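PDB 7NSZ: peptidoglycan-recognition protein LB, which hydrolyses the amide bond between N-acetylmuramoyl and L-alanine in bacterial peptidoglycan as a zinc-dependent amidase, probably scavenging its biologically active forms. Local coordinates for residues A[52-66]-A[78-92]. The protein carries 1 engineered substitution. Sequence-based numbering, arbitrary orientation.
Sequences CYSTPDCMKSMRDMQ and IGFSFGIGGDGMIYT. Engineered in segment 78-92: F80 (natural residue Tyr).
M62 folds back under the helix and fits between Y91 and I78: its chain bends at chi2 and chi3 (both -65°), which sets CE 3.7 Å from Y91 CB and 3.8 Å from I78 CD1. SD forms an oblique Met-aromatic contact with the Y91 ring. I78 CD1 also meets M65 CB, and M65 SD approaches CE2 of the engineered F80 obliquely at 4.1 Å, close to the zinc site, where F80 packs on the zinc ligand H44. Packing is tight where glycines face the helix: the C52-C58 disulfide lies on G85, with C58 SG 3.6 Å from G85 CA, and G83 sets its CA against M62 SD. In this PGRP amidase fold, helix 55-72 covers one face of the central mixed sheet, its 55-66 part crossing strand 90-92 at -36°, while helix 126-142 packs against the other. At the hairpin's type I turn, D87 OD1 accepts from T55 OG1 (2.7 Å) through its anti lone pair and from Y91 OH (2.6 Å) through its syn one; OD2 takes M89 N from above the carboxylate plane, an Asx turn. With an alanine in place of D87, the T55 and Y91 hydroxyls would probably lose their shared acceptor, M89 N its bond to OD2, and the Y91 ring some of its fixity. Outward of this turn the contact thins: exposed Y53 sets its ring edge near G86 O and its own O near D87 CA.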
loop_
_atom_site.group_PDB
_atom_site.type_symbol
_atom_site.label_atom_id
_atom_site.label_comp_id
_atom_site.label_asym_id
_atom_site.label_seq_id
_atom_site.Cartn_x
_atom_site.Cartn_y
_atom_site.Cartn_z
ATOM N N CYS A 52 0.663 -10.259 10.454
ATOM C CA CYS A 52 2.027 -10.714 10.807
ATOM C C CYS A 52 2.474 -9.865 11.985
ATOM O O CYS A 52 2.397 -8.635 11.912
ATOM C CB CYS A 52 2.943 -10.601 9.587
ATOM S SG CYS A 52 3.255 -8.941 8.894
ATOM N N TYR A 53 2.864 -10.482 13.099
ATOM C CA TYR A 53 3.250 -9.697 14.286
ATOM C C TYR A 53 4.778 -9.600 14.421
ATOM O O TYR A 53 5.228 -8.628 15.079
ATOM C CB TYR A 53 2.612 -10.303 15.531
ATOM C CG TYR A 53 1.121 -10.087 15.569
ATOM C CD1 TYR A 53 0.258 -11.153 15.482
ATOM C CD2 TYR A 53 0.583 -8.813 15.647
ATOM C CE1 TYR A 53 -1.110 -10.973 15.531
ATOM C CE2 TYR A 53 -0.791 -8.607 15.652
ATOM C CZ TYR A 53 -1.634 -9.694 15.586
ATOM O OH TYR A 53 -2.996 -9.539 15.623
ATOM N N SER A 54 5.531 -10.562 13.937
ATOM C CA SER A 54 7.017 -10.502 13.995
ATOM C C SER A 54 7.624 -10.146 12.634
ATOM O O SER A 54 7.064 -10.456 11.588
ATOM C CB SER A 54 7.600 -11.787 14.482
ATOM O OG SER A 54 7.653 -12.755 13.478
ATOM N N THR A 55 8.754 -9.491 12.675
ATOM C CA THR A 55 9.438 -9.054 11.452
ATOM C C THR A 55 9.794 -10.262 10.603
ATOM O O THR A 55 9.542 -10.267 9.401
ATOM C CB THR A 55 10.636 -8.198 11.807
ATOM O OG1 THR A 55 10.152 -7.007 12.406
ATOM C CG2 THR A 55 11.465 -7.866 10.580
ATOM N N PRO A 56 10.275 -11.411 11.135
ATOM C CA PRO A 56 10.484 -12.552 10.238
ATOM C C PRO A 56 9.203 -12.942 9.506
ATOM O O PRO A 56 9.292 -13.313 8.334
ATOM C CB PRO A 56 11.014 -13.645 11.211
ATOM C CG PRO A 56 11.704 -12.870 12.229
ATOM C CD PRO A 56 10.756 -11.700 12.510
ATOM N N ASP A 57 8.069 -12.924 10.204
ATOM C CA ASP A 57 6.805 -13.328 9.553
ATOM C C ASP A 57 6.394 -12.269 8.517
ATOM O O ASP A 57 5.866 -12.628 7.469
ATOM C CB ASP A 57 5.723 -13.568 10.572
ATOM C CG ASP A 57 5.993 -14.774 11.464
ATOM O OD1 ASP A 57 6.804 -15.604 11.057
ATOM O OD2 ASP A 57 5.514 -14.748 12.561
ATOM N N CYS A 58 6.597 -11.004 8.777
ATOM C CA CYS A 58 6.195 -9.914 7.857
ATOM C C CYS A 58 7.124 -9.922 6.642
ATOM O O CYS A 58 6.635 -9.741 5.514
ATOM C CB CYS A 58 6.233 -8.555 8.536
ATOM S SG CYS A 58 5.003 -8.358 9.854
ATOM N N MET A 59 8.413 -10.208 6.810
ATOM C CA MET A 59 9.309 -10.357 5.642
ATOM C C MET A 59 8.854 -11.535 4.765
ATOM O O MET A 59 8.794 -11.392 3.524
ATOM C CB MET A 59 10.742 -10.612 6.118
ATOM C CG MET A 59 11.333 -9.431 6.846
ATOM S SD MET A 59 12.958 -9.784 7.525
ATOM C CE MET A 59 13.558 -8.131 7.937
ATOM N N LYS A 60 8.511 -12.667 5.369
ATOM C CA LYS A 60 7.959 -13.823 4.621
ATOM C C LYS A 60 6.663 -13.419 3.903
ATOM O O LYS A 60 6.436 -13.815 2.754
ATOM C CB LYS A 60 7.805 -15.027 5.562
ATOM C CG LYS A 60 7.165 -16.255 4.957
ATOM C CD LYS A 60 7.887 -16.804 3.780
ATOM C CE LYS A 60 7.592 -18.284 3.589
ATOM N NZ LYS A 60 6.147 -18.589 3.521
ATOM N N SER A 61 5.807 -12.629 4.536
ATOM C CA SER A 61 4.506 -12.248 3.951
ATOM C C SER A 61 4.772 -11.393 2.710
ATOM O O SER A 61 4.047 -11.537 1.736
ATOM C CB SER A 61 3.629 -11.507 4.932
ATOM O OG SER A 61 3.302 -12.262 6.081
ATOM N N MET A 62 5.737 -10.474 2.760
ATOM C CA MET A 62 6.111 -9.686 1.578
ATOM C C MET A 62 6.583 -10.636 0.469
ATOM O O MET A 62 6.156 -10.481 -0.680
ATOM C CB MET A 62 7.215 -8.678 1.915
ATOM C CG MET A 62 6.744 -7.523 2.796
ATOM S SD MET A 62 5.532 -6.447 1.995
ATOM C CE MET A 62 6.474 -5.751 0.662
ATOM N N ARG A 63 7.424 -11.623 0.787
ATOM C CA ARG A 63 7.867 -12.596 -0.248
ATOM C C ARG A 63 6.678 -13.392 -0.754
ATOM O O ARG A 63 6.634 -13.705 -1.966
ATOM C CB ARG A 63 8.967 -13.506 0.298
ATOM C CG ARG A 63 10.252 -12.759 0.575
ATOM C CD ARG A 63 11.456 -13.651 0.887
ATOM N NE ARG A 63 11.216 -14.540 2.017
ATOM C CZ ARG A 63 11.561 -14.241 3.259
ATOM N NH1 ARG A 63 11.998 -13.043 3.568
ATOM N NH2 ARG A 63 11.373 -15.122 4.226
ATOM N N ASP A 64 5.783 -13.793 0.107
ATOM C CA ASP A 64 4.597 -14.539 -0.358
ATOM C C ASP A 64 3.778 -13.713 -1.358
ATOM O O ASP A 64 3.266 -14.259 -2.385
ATOM C CB ASP A 64 3.794 -14.999 0.857
ATOM C CG ASP A 64 4.426 -16.139 1.647
ATOM O OD1 ASP A 64 5.399 -16.732 1.168
ATOM O OD2 ASP A 64 3.954 -16.372 2.766
ATOM N N MET A 65 3.513 -12.449 -1.079
ATOM C CA MET A 65 2.788 -11.582 -2.043
ATOM C C MET A 65 3.605 -11.426 -3.309
ATOM O O MET A 65 2.998 -11.514 -4.410
ATOM C CB MET A 65 2.485 -10.213 -1.426
ATOM C CG MET A 65 1.474 -10.294 -0.291
ATOM S SD MET A 65 0.929 -8.668 0.320
ATOM C CE MET A 65 2.391 -8.178 1.210
ATOM N N GLN A 66 4.885 -11.161 -3.177
ATOM C CA GLN A 66 5.704 -11.023 -4.405
ATOM C C GLN A 66 5.640 -12.305 -5.245
ATOM O O GLN A 66 5.555 -12.181 -6.480
ATOM C CB GLN A 66 7.141 -10.671 -4.080
ATOM C CG GLN A 66 7.911 -10.308 -5.323
ATOM C CD GLN A 66 9.387 -10.108 -5.112
ATOM O OE1 GLN A 66 10.008 -10.862 -4.364
ATOM N NE2 GLN A 66 9.928 -9.111 -5.794
ATOM N N ILE A 78 5.744 -7.549 -7.065
ATOM C CA ILE A 78 4.667 -7.249 -6.097
ATOM C C ILE A 78 3.912 -6.005 -6.566
ATOM O O ILE A 78 4.517 -5.046 -7.019
ATOM C CB ILE A 78 5.222 -7.051 -4.678
ATOM C CG1 ILE A 78 4.077 -7.120 -3.667
ATOM C CG2 ILE A 78 6.102 -5.838 -4.538
ATOM C CD1 ILE A 78 4.533 -7.156 -2.228
ATOM N N GLY A 79 2.588 -6.046 -6.541
ATOM C CA GLY A 79 1.817 -4.937 -7.164
ATOM C C GLY A 79 1.808 -3.623 -6.370
ATOM O O GLY A 79 1.488 -2.606 -6.952
ATOM N N PHE A 80 2.123 -3.667 -5.095
ATOM C CA PHE A 80 2.004 -2.520 -4.176
ATOM C C PHE A 80 3.280 -1.688 -4.153
ATOM O O PHE A 80 4.420 -2.209 -4.312
ATOM C CB PHE A 80 1.681 -3.046 -2.776
ATOM C CG PHE A 80 0.446 -3.898 -2.741
ATOM C CD1 PHE A 80 -0.812 -3.336 -2.990
ATOM C CD2 PHE A 80 0.501 -5.241 -2.430
ATOM C CE1 PHE A 80 -1.969 -4.105 -2.958
ATOM C CE2 PHE A 80 -0.647 -5.998 -2.380
ATOM C CZ PHE A 80 -1.887 -5.436 -2.687
ATOM N N SER A 81 3.122 -0.439 -3.825
ATOM C CA SER A 81 4.264 0.490 -3.632
ATOM C C SER A 81 5.009 0.156 -2.347
ATOM O O SER A 81 6.259 0.169 -2.301
ATOM C CB SER A 81 3.797 1.897 -3.599
ATOM O OG SER A 81 2.941 2.226 -4.707
ATOM N N PHE A 82 4.229 -0.088 -1.282
ATOM C CA PHE A 82 4.753 -0.337 0.081
ATOM C C PHE A 82 3.835 -1.297 0.827
ATOM O O PHE A 82 2.601 -1.300 0.544
ATOM C CB PHE A 82 4.876 0.936 0.937
ATOM C CG PHE A 82 5.885 1.908 0.390
ATOM C CD1 PHE A 82 5.506 2.895 -0.471
ATOM C CD2 PHE A 82 7.211 1.839 0.742
ATOM C CE1 PHE A 82 6.432 3.741 -1.049
ATOM C CE2 PHE A 82 8.156 2.684 0.149
ATOM C CZ PHE A 82 7.741 3.649 -0.720
ATOM N N GLY A 83 4.363 -2.092 1.728
ATOM C CA GLY A 83 3.573 -2.887 2.665
ATOM C C GLY A 83 3.842 -2.454 4.071
ATOM O O GLY A 83 4.916 -1.894 4.401
ATOM N N ILE A 84 2.872 -2.701 4.932
ATOM C CA ILE A 84 2.930 -2.419 6.379
ATOM C C ILE A 84 2.704 -3.712 7.142
ATOM O O ILE A 84 1.672 -4.395 6.913
ATOM C CB ILE A 84 1.869 -1.389 6.772
ATOM C CG1 ILE A 84 1.831 -0.146 5.892
ATOM C CG2 ILE A 84 1.987 -1.046 8.253
ATOM C CD1 ILE A 84 2.942 0.704 6.034
ATOM N N GLY A 85 3.620 -4.052 8.032
ATOM C CA GLY A 85 3.454 -5.254 8.860
ATOM C C GLY A 85 2.900 -4.915 10.247
ATOM O O GLY A 85 2.958 -3.782 10.692
ATOM N N GLY A 86 2.428 -5.960 10.927
ATOM C CA GLY A 86 1.978 -5.885 12.329
ATOM C C GLY A 86 3.141 -5.744 13.284
ATOM O O GLY A 86 2.898 -5.493 14.475
ATOM N N ASP A 87 4.375 -5.832 12.776
ATOM C CA ASP A 87 5.571 -5.417 13.529
ATOM C C ASP A 87 5.707 -3.903 13.573
ATOM O O ASP A 87 6.655 -3.417 14.179
ATOM C CB ASP A 87 6.818 -6.053 12.923
ATOM C CG ASP A 87 7.075 -5.686 11.472
ATOM O OD1 ASP A 87 8.130 -6.129 10.933
ATOM O OD2 ASP A 87 6.188 -4.997 10.830
ATOM N N GLY A 88 4.839 -3.165 12.890
ATOM C CA GLY A 88 4.944 -1.706 12.811
ATOM C C GLY A 88 6.009 -1.205 11.843
ATOM O O GLY A 88 6.281 0.030 11.820
ATOM N N MET A 89 6.542 -2.107 11.017
ATOM C CA MET A 89 7.565 -1.712 10.034
ATOM C C MET A 89 6.909 -1.463 8.687
ATOM O O MET A 89 5.829 -1.992 8.340
ATOM C CB MET A 89 8.616 -2.815 9.926
ATOM C CG MET A 89 9.351 -3.022 11.193
ATOM S SD MET A 89 10.314 -1.616 11.806
ATOM C CE MET A 89 9.768 -1.711 13.508
ATOM N N ILE A 90 7.607 -0.674 7.854
ATOM C CA ILE A 90 7.205 -0.415 6.461
ATOM C C ILE A 90 8.178 -1.143 5.550
ATOM O O ILE A 90 9.392 -1.034 5.753
ATOM C CB ILE A 90 7.192 1.079 6.183
ATOM C CG1 ILE A 90 6.299 1.800 7.177
ATOM C CG2 ILE A 90 6.798 1.372 4.719
ATOM C CD1 ILE A 90 6.580 3.205 7.361
ATOM N N TYR A 91 7.648 -1.838 4.550
ATOM C CA TYR A 91 8.423 -2.651 3.622
ATOM C C TYR A 91 8.354 -2.025 2.238
ATOM O O TYR A 91 7.243 -1.869 1.673
ATOM C CB TYR A 91 7.882 -4.074 3.642
ATOM C CG TYR A 91 8.119 -4.789 4.939
ATOM C CD1 TYR A 91 7.280 -4.632 6.036
ATOM C CD2 TYR A 91 9.255 -5.542 5.093
ATOM C CE1 TYR A 91 7.558 -5.225 7.261
ATOM C CE2 TYR A 91 9.560 -6.141 6.302
ATOM C CZ TYR A 91 8.687 -6.015 7.383
ATOM O OH TYR A 91 9.005 -6.593 8.582
ATOM N N THR A 92 9.479 -1.727 1.609
ATOM C CA THR A 92 9.516 -1.179 0.256
ATOM C C THR A 92 9.020 -2.249 -0.691
ATOM O O THR A 92 9.581 -3.358 -0.759
ATOM C CB THR A 92 10.907 -0.716 -0.151
ATOM O OG1 THR A 92 11.311 0.264 0.820
ATOM C CG2 THR A 92 10.927 -0.093 -1.533
#